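Local coordinates for LanC-like protein GCR2 (Arabidopsis thaliana, PDB 3T33) that binds a zinc ion and may play a role in abscisic acid signalling in plants, at residues K51-A56 and Q96-E101; A175-A180 and R199-E204; L182-H187 and E191-E196. One frame throughout, in Å; residues are numbered along the deposited sequence.

Interaction 1: K51-A56 and Q96-E101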
# COMPACT_ATOMS: atom_id res chain seq x y z
N LYS A 51 15.08 -11.25 12.59
CA LYS A 51 14.83 -10.31 13.65
C LYS A 51 13.54 -9.52 13.42
O LYS A 51 12.76 -9.35 14.36
CB LYS A 51 15.98 -9.33 13.80
CG LYS A 51 15.89 -8.56 15.06
CD LYS A 51 17.11 -7.59 15.29
CE LYS A 51 18.40 -8.30 15.63
NZ LYS A 51 18.29 -9.15 16.89
N LEU A 52 13.31 -9.02 12.20
CA LEU A 52 12.10 -8.20 11.97
C LEU A 52 10.85 -9.07 12.09
O LEU A 52 9.77 -8.62 12.51
CB LEU A 52 12.11 -7.62 10.54
CG LEU A 52 12.49 -6.19 10.29
CD1 LEU A 52 13.64 -5.80 11.16
CD2 LEU A 52 12.79 -6.07 8.83
N HIS A 53 10.99 -10.30 11.66
CA HIS A 53 9.94 -11.26 11.78
C HIS A 53 9.49 -11.47 13.25
O HIS A 53 8.31 -11.39 13.54
CB HIS A 53 10.35 -12.54 11.12
CG HIS A 53 9.34 -13.62 11.28
ND1 HIS A 53 8.16 -13.65 10.55
CD2 HIS A 53 9.33 -14.72 12.06
CE1 HIS A 53 7.47 -14.72 10.89
NE2 HIS A 53 8.15 -15.39 11.81
N ARG A 54 10.45 -11.62 14.17
CA ARG A 54 10.12 -11.81 15.58
C ARG A 54 9.44 -10.60 16.16
O ARG A 54 8.48 -10.73 16.91
CB ARG A 54 11.36 -12.17 16.40
CG ARG A 54 11.90 -13.57 16.02
CD ARG A 54 11.02 -14.65 16.63
NE ARG A 54 10.75 -15.83 15.79
CZ ARG A 54 9.80 -16.73 16.09
NH1 ARG A 54 9.05 -16.59 17.20
NH2 ARG A 54 9.58 -17.77 15.30
N TYR A 55 9.94 -9.42 15.80
CA TYR A 55 9.32 -8.16 16.18
C TYR A 55 7.90 -8.05 15.64
O TYR A 55 7.01 -7.62 16.33
CB TYR A 55 10.10 -6.97 15.60
CG TYR A 55 9.74 -5.72 16.33
CD1 TYR A 55 10.01 -5.62 17.69
CD2 TYR A 55 9.12 -4.63 15.69
CE1 TYR A 55 9.69 -4.48 18.40
CE2 TYR A 55 8.80 -3.47 16.40
CZ TYR A 55 9.08 -3.41 17.77
OH TYR A 55 8.79 -2.31 18.56
N ALA A 56 7.71 -8.41 14.37
CA ALA A 56 6.42 -8.28 13.76
C ALA A 56 5.44 -9.20 14.50
O ALA A 56 4.28 -8.80 14.72
CB ALA A 56 6.48 -8.60 12.28
N GLN A 96 0.41 -16.12 5.25
CA GLN A 96 1.08 -16.29 3.96
C GLN A 96 2.58 -16.52 4.19
O GLN A 96 3.25 -17.20 3.39
CB GLN A 96 0.93 -15.03 3.11
CG GLN A 96 -0.32 -14.90 2.24
CD GLN A 96 -0.16 -13.68 1.22
OE1 GLN A 96 0.23 -12.55 1.62
NE2 GLN A 96 -0.42 -13.94 -0.08
N VAL A 97 3.10 -15.89 5.26
CA VAL A 97 4.52 -15.91 5.57
C VAL A 97 4.87 -17.16 6.41
O VAL A 97 5.87 -17.81 6.12
CB VAL A 97 4.98 -14.62 6.32
CG1 VAL A 97 6.44 -14.71 6.72
CG2 VAL A 97 4.83 -13.42 5.46
N THR A 98 4.06 -17.48 7.42
CA THR A 98 4.42 -18.47 8.41
C THR A 98 3.76 -19.78 8.08
O THR A 98 4.17 -20.81 8.57
CB THR A 98 3.98 -18.07 9.85
OG1 THR A 98 2.53 -18.06 9.97
CG2 THR A 98 4.53 -16.73 10.31
N ARG A 99 2.70 -19.76 7.26
CA ARG A 99 1.78 -20.90 7.11
C ARG A 99 1.15 -21.39 8.43
O ARG A 99 0.73 -22.52 8.50
CB ARG A 99 2.42 -22.09 6.38
CG ARG A 99 3.20 -21.84 5.05
CD ARG A 99 2.67 -20.73 4.21
NE ARG A 99 1.53 -21.12 3.41
CZ ARG A 99 1.25 -20.56 2.23
NH1 ARG A 99 2.05 -19.61 1.73
NH2 ARG A 99 0.19 -20.97 1.55
N ASN A 100 1.13 -20.58 9.48
CA ASN A 100 0.35 -20.87 10.71
C ASN A 100 -1.19 -20.86 10.40
O ASN A 100 -1.77 -19.78 10.17
CB ASN A 100 0.69 -19.80 11.75
CG ASN A 100 0.28 -20.15 13.19
OD1 ASN A 100 -0.56 -21.03 13.43
ND2 ASN A 100 0.90 -19.45 14.15
N GLU A 101 -1.82 -22.04 10.40
CA GLU A 101 -3.24 -22.18 10.03
C GLU A 101 -4.10 -21.54 11.09
O GLU A 101 -5.24 -21.18 10.80
CB GLU A 101 -3.71 -23.63 9.75
CG GLU A 101 -2.76 -24.55 8.87
CD GLU A 101 -2.91 -24.45 7.30
OE1 GLU A 101 -4.03 -24.13 6.78
OE2 GLU A 101 -1.89 -24.76 6.60
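His53, part-way along helix 45-69, faces Val97 in the last turn of helix 84-98 with 9.5 Å between the two CA atoms, a spacing that leaves one histidine ring to bridge most of the gap. With CG anti to the backbone N (chi1 176°), the imidazole extends from its helix and offers its CE1 edge to the other segment. The methyl CG2 of Thr98 lies close to the ring plane at that edge, 3.6 Å from His53 CE1. Val97 adds a looser apolar touch, its CG1 standing 4.3 Å from His53 CE1.

Rotation about the first bond of Thr98 separates its two branches: CG2 goes to the imidazole, while OG1 accepts from Asn100 N at 2.9 Å. The bond from Asn100 N closes an ST turn, and the same hydroxyl is also hydrogen-bonded to Ser94 O within helix 84-98. The chain then leaves the helix at Arg99, with positive phi, and Asn100 N-caps helix 101-118 through Asp102 N. Asn403 touches both His53 and Val97. No hydrogen bond crosses this small interface, where a helix side meets a helix C-terminus at the surface of the helical alpha/alpha toroid typical of LanC-like proteins.

Interaction 2: A175-A180 and R199-E204; sequences AGYLWA and RSVVEE
A first torsion near trans in both Tyr177 and Leu178 (chi1 161° and 172°) carries their side chains from helix 174-188 toward the flank of helix 195-212, where Val201 and Val202 lie. The two valines share one rotamer, CG1 pointing away from the backbone N and CG2 away from the carbonyl carbon, and in Val201 this divides the methyls between two neighbouring residues. CG1 rests against the base of the leucine, 4.3 Å from Leu178 CB. CG2 approaches the tyrosine ring near its plane and meets the edge, 4.2 Å from Tyr177 CE2; the two side chains cross at about a right angle. Val202 is reached by the far end of the leucine, with Leu178 CD2 lying 3.9 Å from Val202 CG2.

These contacts join two nearly antiparallel helices, their local axes 155° apart in direction and 10.1 Å from each other at closest approach. The backbones come nearest at Leu178 and Val201, whose CA atoms are 7.0 Å apart. Surrounding parts of the fold complete the apolar setting: Leu162 touches both Tyr177 and Val201, while helix 236-244 supplies Val242 against Leu178 and Leu243 against Val202.

Arg199 and Glu203 take no part in the apolar contact; Arg199 NE forms a salt bridge with Glu203 OE2 at 3.0 Å, one turn along, and the same guanidinium reaches Glu252 through NH2. Glu204, also outside it, pairs with Arg207. Between residues 175-180 and 199-204 no hydrogen bond or ionic pair is made, so this part of the helix pair is joined by buried methyl groups, a leucine chain and an aromatic edge, and the adhesion is consistent with hydrophobic burial and dispersion.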
# COMPACT_ATOMS: atom_id res chain seq x y z
N ALA A 175 -12.26 3.03 -8.87
CA ALA A 175 -10.94 2.40 -8.95
C ALA A 175 -10.82 1.40 -7.77
O ALA A 175 -10.40 0.26 -7.95
CB ALA A 175 -9.81 3.45 -8.92
N GLY A 176 -11.30 1.82 -6.60
CA GLY A 176 -11.38 1.02 -5.39
C GLY A 176 -12.17 -0.28 -5.44
O GLY A 176 -11.74 -1.31 -4.89
N TYR A 177 -13.35 -0.25 -6.07
CA TYR A 177 -14.12 -1.46 -6.20
C TYR A 177 -13.39 -2.35 -7.22
O TYR A 177 -13.31 -3.57 -7.11
CB TYR A 177 -15.52 -1.08 -6.67
CG TYR A 177 -16.23 -2.25 -7.27
CD1 TYR A 177 -16.86 -3.20 -6.46
CD2 TYR A 177 -16.28 -2.43 -8.62
CE1 TYR A 177 -17.51 -4.31 -7.00
CE2 TYR A 177 -16.96 -3.59 -9.20
CZ TYR A 177 -17.57 -4.50 -8.37
OH TYR A 177 -18.18 -5.65 -8.86
N LEU A 178 -12.92 -1.72 -8.29
CA LEU A 178 -12.29 -2.45 -9.39
C LEU A 178 -10.99 -3.12 -8.90
O LEU A 178 -10.71 -4.28 -9.25
CB LEU A 178 -11.93 -1.45 -10.50
CG LEU A 178 -11.09 -1.97 -11.67
CD1 LEU A 178 -11.81 -3.18 -12.34
CD2 LEU A 178 -10.83 -0.84 -12.66
N TRP A 179 -10.22 -2.39 -8.09
CA TRP A 179 -9.08 -3.00 -7.38
C TRP A 179 -9.43 -4.36 -6.66
O TRP A 179 -8.73 -5.35 -6.88
CB TRP A 179 -8.40 -1.98 -6.44
CG TRP A 179 -6.94 -2.38 -6.04
CD1 TRP A 179 -5.76 -1.83 -6.53
CD2 TRP A 179 -6.54 -3.42 -5.11
NE1 TRP A 179 -4.68 -2.44 -5.95
CE2 TRP A 179 -5.12 -3.43 -5.09
CE3 TRP A 179 -7.24 -4.32 -4.29
CZ2 TRP A 179 -4.36 -4.33 -4.25
CZ3 TRP A 179 -6.51 -5.22 -3.44
CH2 TRP A 179 -5.05 -5.19 -3.43
N ALA A 180 -10.55 -4.40 -5.93
CA ALA A 180 -11.01 -5.61 -5.22
C ALA A 180 -11.28 -6.76 -6.15
O ALA A 180 -11.03 -7.93 -5.79
CB ALA A 180 -12.28 -5.32 -4.40
N ARG A 199 -14.67 -4.74 -17.00
CA ARG A 199 -14.52 -3.89 -18.20
C ARG A 199 -15.50 -2.70 -18.21
O ARG A 199 -15.12 -1.55 -18.50
CB ARG A 199 -14.67 -4.75 -19.45
CG ARG A 199 -14.48 -3.97 -20.77
CD ARG A 199 -13.12 -3.25 -20.85
NE ARG A 199 -13.12 -2.33 -21.96
CZ ARG A 199 -12.13 -1.54 -22.33
NH1 ARG A 199 -10.96 -1.54 -21.69
NH2 ARG A 199 -12.33 -0.74 -23.38
N SER A 200 -16.73 -2.92 -17.75
CA SER A 200 -17.69 -1.82 -17.74
C SER A 200 -17.27 -0.74 -16.79
O SER A 200 -17.47 0.44 -17.05
CB SER A 200 -19.09 -2.33 -17.35
OG SER A 200 -19.61 -1.36 -16.44
N VAL A 201 -16.66 -1.12 -15.66
CA VAL A 201 -16.20 -0.09 -14.69
C VAL A 201 -15.04 0.70 -15.29
O VAL A 201 -14.94 1.91 -15.12
CB VAL A 201 -15.86 -0.73 -13.28
CG1 VAL A 201 -15.41 0.28 -12.28
CG2 VAL A 201 -17.06 -1.46 -12.77
N VAL A 202 -14.19 -0.01 -16.03
CA VAL A 202 -13.07 0.61 -16.74
C VAL A 202 -13.60 1.68 -17.75
O VAL A 202 -13.11 2.82 -17.79
CB VAL A 202 -12.18 -0.47 -17.48
CG1 VAL A 202 -11.20 0.21 -18.48
CG2 VAL A 202 -11.40 -1.34 -16.44
N GLU A 203 -14.58 1.30 -18.57
CA GLU A 203 -15.10 2.23 -19.58
C GLU A 203 -15.74 3.46 -18.94
O GLU A 203 -15.46 4.59 -19.35
CB GLU A 203 -16.02 1.52 -20.55
CG GLU A 203 -15.28 0.52 -21.42
CD GLU A 203 -16.23 -0.37 -22.14
OE1 GLU A 203 -17.44 -0.16 -21.93
OE2 GLU A 203 -15.78 -1.27 -22.92
N GLU A 204 -16.42 3.28 -17.82
CA GLU A 204 -16.94 4.44 -17.09
C GLU A 204 -15.83 5.27 -16.56
O GLU A 204 -15.96 6.49 -16.45
CB GLU A 204 -17.89 4.04 -15.98
CG GLU A 204 -18.34 5.17 -15.03
CD GLU A 204 -19.18 6.36 -15.68
OE1 GLU A 204 -19.73 6.22 -16.80
OE2 GLU A 204 -19.30 7.45 -15.03

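Interaction 3: L182-H187 and E191-E196; sequences LFLNKH and ESISSE
The side-chain amide of Asn185 bonds to both the N-H and the carbonyl of Ile193, much as a peptide group would. The carboxamide oxygen OD1 receives Ile193 N at 2.9 Å, in the carbonyl plane and on a lone pair, while ND2 gives an almost straight bond of 3.0 Å to Ile193 O, at 175° and nearly within its own amide plane. A weaker, bent bond brings Ser192 N to OD1 as well. With CG beside the backbone N (chi1 -77°), the amide swings across to the loop; the bonds at both its ends fix its rotation about the CB–CG bond, and their donor and acceptor partners show which end is oxygen.

This loop is the turn of an antiparallel helical hairpin, joining helix 174-188 to helix 195-212 in the alpha/alpha toroid of the family. Ser194 is the N-cap of the second helix, with a weak capping bond from Glu196 N. Separately, the side chain of Glu191 accepts a hydrogen bond from the backbone N of Ser195 through OE2.

Apolar contact lies next to the amide. Leu184 CD2 meets Ile193 CD1 at 3.6 Å, the two side chains at about a right angle, and also touches Ser192 CB at 4.1 Å. Phe157 of helix 147-158 touches both Leu184 and Ile193; Ser192 OG is hydrogen-bonded to Tyr150 OH in that same helix.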
# COMPACT_ATOMS: atom_id res chain seq x y z
N LEU A 182 -9.92 -7.14 -9.22
CA LEU A 182 -8.60 -7.61 -9.69
C LEU A 182 -7.93 -8.47 -8.62
O LEU A 182 -7.50 -9.53 -8.90
CB LEU A 182 -7.74 -6.44 -10.05
CG LEU A 182 -8.28 -5.64 -11.24
CD1 LEU A 182 -7.61 -4.31 -11.35
CD2 LEU A 182 -8.17 -6.47 -12.58
N PHE A 183 -8.00 -8.05 -7.38
CA PHE A 183 -7.42 -8.78 -6.28
C PHE A 183 -8.07 -10.17 -6.12
O PHE A 183 -7.38 -11.19 -6.02
CB PHE A 183 -7.61 -7.95 -5.01
CG PHE A 183 -7.30 -8.69 -3.74
CD1 PHE A 183 -8.27 -9.49 -3.13
CD2 PHE A 183 -6.01 -8.58 -3.14
CE1 PHE A 183 -8.00 -10.21 -1.90
CE2 PHE A 183 -5.73 -9.26 -1.89
CZ PHE A 183 -6.72 -10.07 -1.27
N LEU A 184 -9.39 -10.20 -6.11
CA LEU A 184 -10.09 -11.46 -6.00
C LEU A 184 -9.73 -12.42 -7.13
O LEU A 184 -9.40 -13.62 -6.89
CB LEU A 184 -11.60 -11.24 -5.96
CG LEU A 184 -12.38 -12.53 -5.77
CD1 LEU A 184 -11.90 -13.31 -4.57
CD2 LEU A 184 -13.90 -12.26 -5.63
N ASN A 185 -9.77 -11.91 -8.37
CA ASN A 185 -9.49 -12.76 -9.55
C ASN A 185 -8.03 -13.30 -9.59
O ASN A 185 -7.79 -14.47 -9.86
CB ASN A 185 -9.88 -12.02 -10.87
CG ASN A 185 -11.46 -12.02 -11.14
OD1 ASN A 185 -12.28 -12.45 -10.31
ND2 ASN A 185 -11.85 -11.57 -12.31
N LYS A 186 -7.08 -12.43 -9.34
CA LYS A 186 -5.67 -12.80 -9.32
C LYS A 186 -5.43 -13.95 -8.31
O LYS A 186 -4.86 -14.98 -8.67
CB LYS A 186 -4.86 -11.53 -8.94
CG LYS A 186 -3.41 -11.76 -8.50
CD LYS A 186 -2.42 -11.48 -9.65
CE LYS A 186 -1.02 -11.04 -9.15
NZ LYS A 186 -0.35 -10.11 -10.14
N HIS A 187 -5.91 -13.78 -7.09
CA HIS A 187 -5.74 -14.73 -6.03
C HIS A 187 -6.42 -16.06 -6.22
O HIS A 187 -5.79 -17.11 -5.96
CB HIS A 187 -6.14 -14.13 -4.68
CG HIS A 187 -5.13 -13.19 -4.11
ND1 HIS A 187 -4.42 -13.47 -2.97
CD2 HIS A 187 -4.68 -11.98 -4.55
CE1 HIS A 187 -3.59 -12.46 -2.71
NE2 HIS A 187 -3.74 -11.55 -3.65
N GLU A 191 -11.97 -16.34 -13.10
CA GLU A 191 -12.87 -15.23 -13.43
C GLU A 191 -14.02 -15.28 -12.41
O GLU A 191 -15.15 -15.60 -12.76
CB GLU A 191 -13.38 -15.34 -14.87
CG GLU A 191 -14.39 -14.27 -15.18
CD GLU A 191 -14.75 -14.09 -16.66
OE1 GLU A 191 -14.42 -14.90 -17.52
OE2 GLU A 191 -15.36 -13.07 -16.98
N SER A 192 -13.70 -14.99 -11.16
CA SER A 192 -14.64 -15.10 -10.06
C SER A 192 -15.67 -13.97 -10.23
O SER A 192 -16.88 -14.20 -10.18
CB SER A 192 -13.93 -15.03 -8.69
OG SER A 192 -12.88 -15.99 -8.57
N ILE A 193 -15.13 -12.76 -10.39
CA ILE A 193 -15.88 -11.59 -10.78
C ILE A 193 -15.83 -11.48 -12.31
O ILE A 193 -14.80 -11.74 -12.95
CB ILE A 193 -15.33 -10.28 -10.21
CG1 ILE A 193 -15.09 -10.37 -8.71
CG2 ILE A 193 -16.37 -9.11 -10.50
CD1 ILE A 193 -16.28 -10.80 -7.95
N SER A 194 -16.94 -11.03 -12.89
CA SER A 194 -17.15 -11.17 -14.31
C SER A 194 -16.27 -10.19 -15.02
O SER A 194 -16.24 -9.03 -14.63
CB SER A 194 -18.63 -10.89 -14.66
OG SER A 194 -18.77 -10.75 -16.07
N SER A 195 -15.57 -10.63 -16.06
CA SER A 195 -14.75 -9.71 -16.85
C SER A 195 -15.59 -8.58 -17.50
O SER A 195 -15.15 -7.41 -17.52
CB SER A 195 -13.95 -10.50 -17.87
OG SER A 195 -13.03 -9.70 -18.55
N GLU A 196 -16.81 -8.88 -17.96
CA GLU A 196 -17.74 -7.79 -18.49
C GLU A 196 -18.09 -6.71 -17.47
O GLU A 196 -18.13 -5.48 -17.79
CB GLU A 196 -18.98 -8.38 -19.14
CG GLU A 196 -20.00 -7.34 -19.75
CD GLU A 196 -20.92 -6.82 -18.69
OE1 GLU A 196 -21.13 -7.58 -17.74
OE2 GLU A 196 -21.34 -5.64 -18.75

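Overall arrangement
Interactions 2 and 3 are both buried and hold the same pair of elements, helices 174-188 and 195-212, with centres about 11 Å apart. Residues 182-187 and 191-196 secure the hairpin near its turn, and residues 175-180 and 199-204 join its arms farther along; Tyr177 OH and Ile193 CG2, 4.2 Å apart, bring the two contacts together. Their chemistry changes with place: interaction 3 combines directional amide bonds to the loop backbone with apolar packing, whereas interaction 2 is apolar between its segments. Interaction 1 belongs to other helices and to the surface. Its centre lies about 33 Å from that of interaction 2, across the middle of the chain, and its modest contact rests on a single histidine ring.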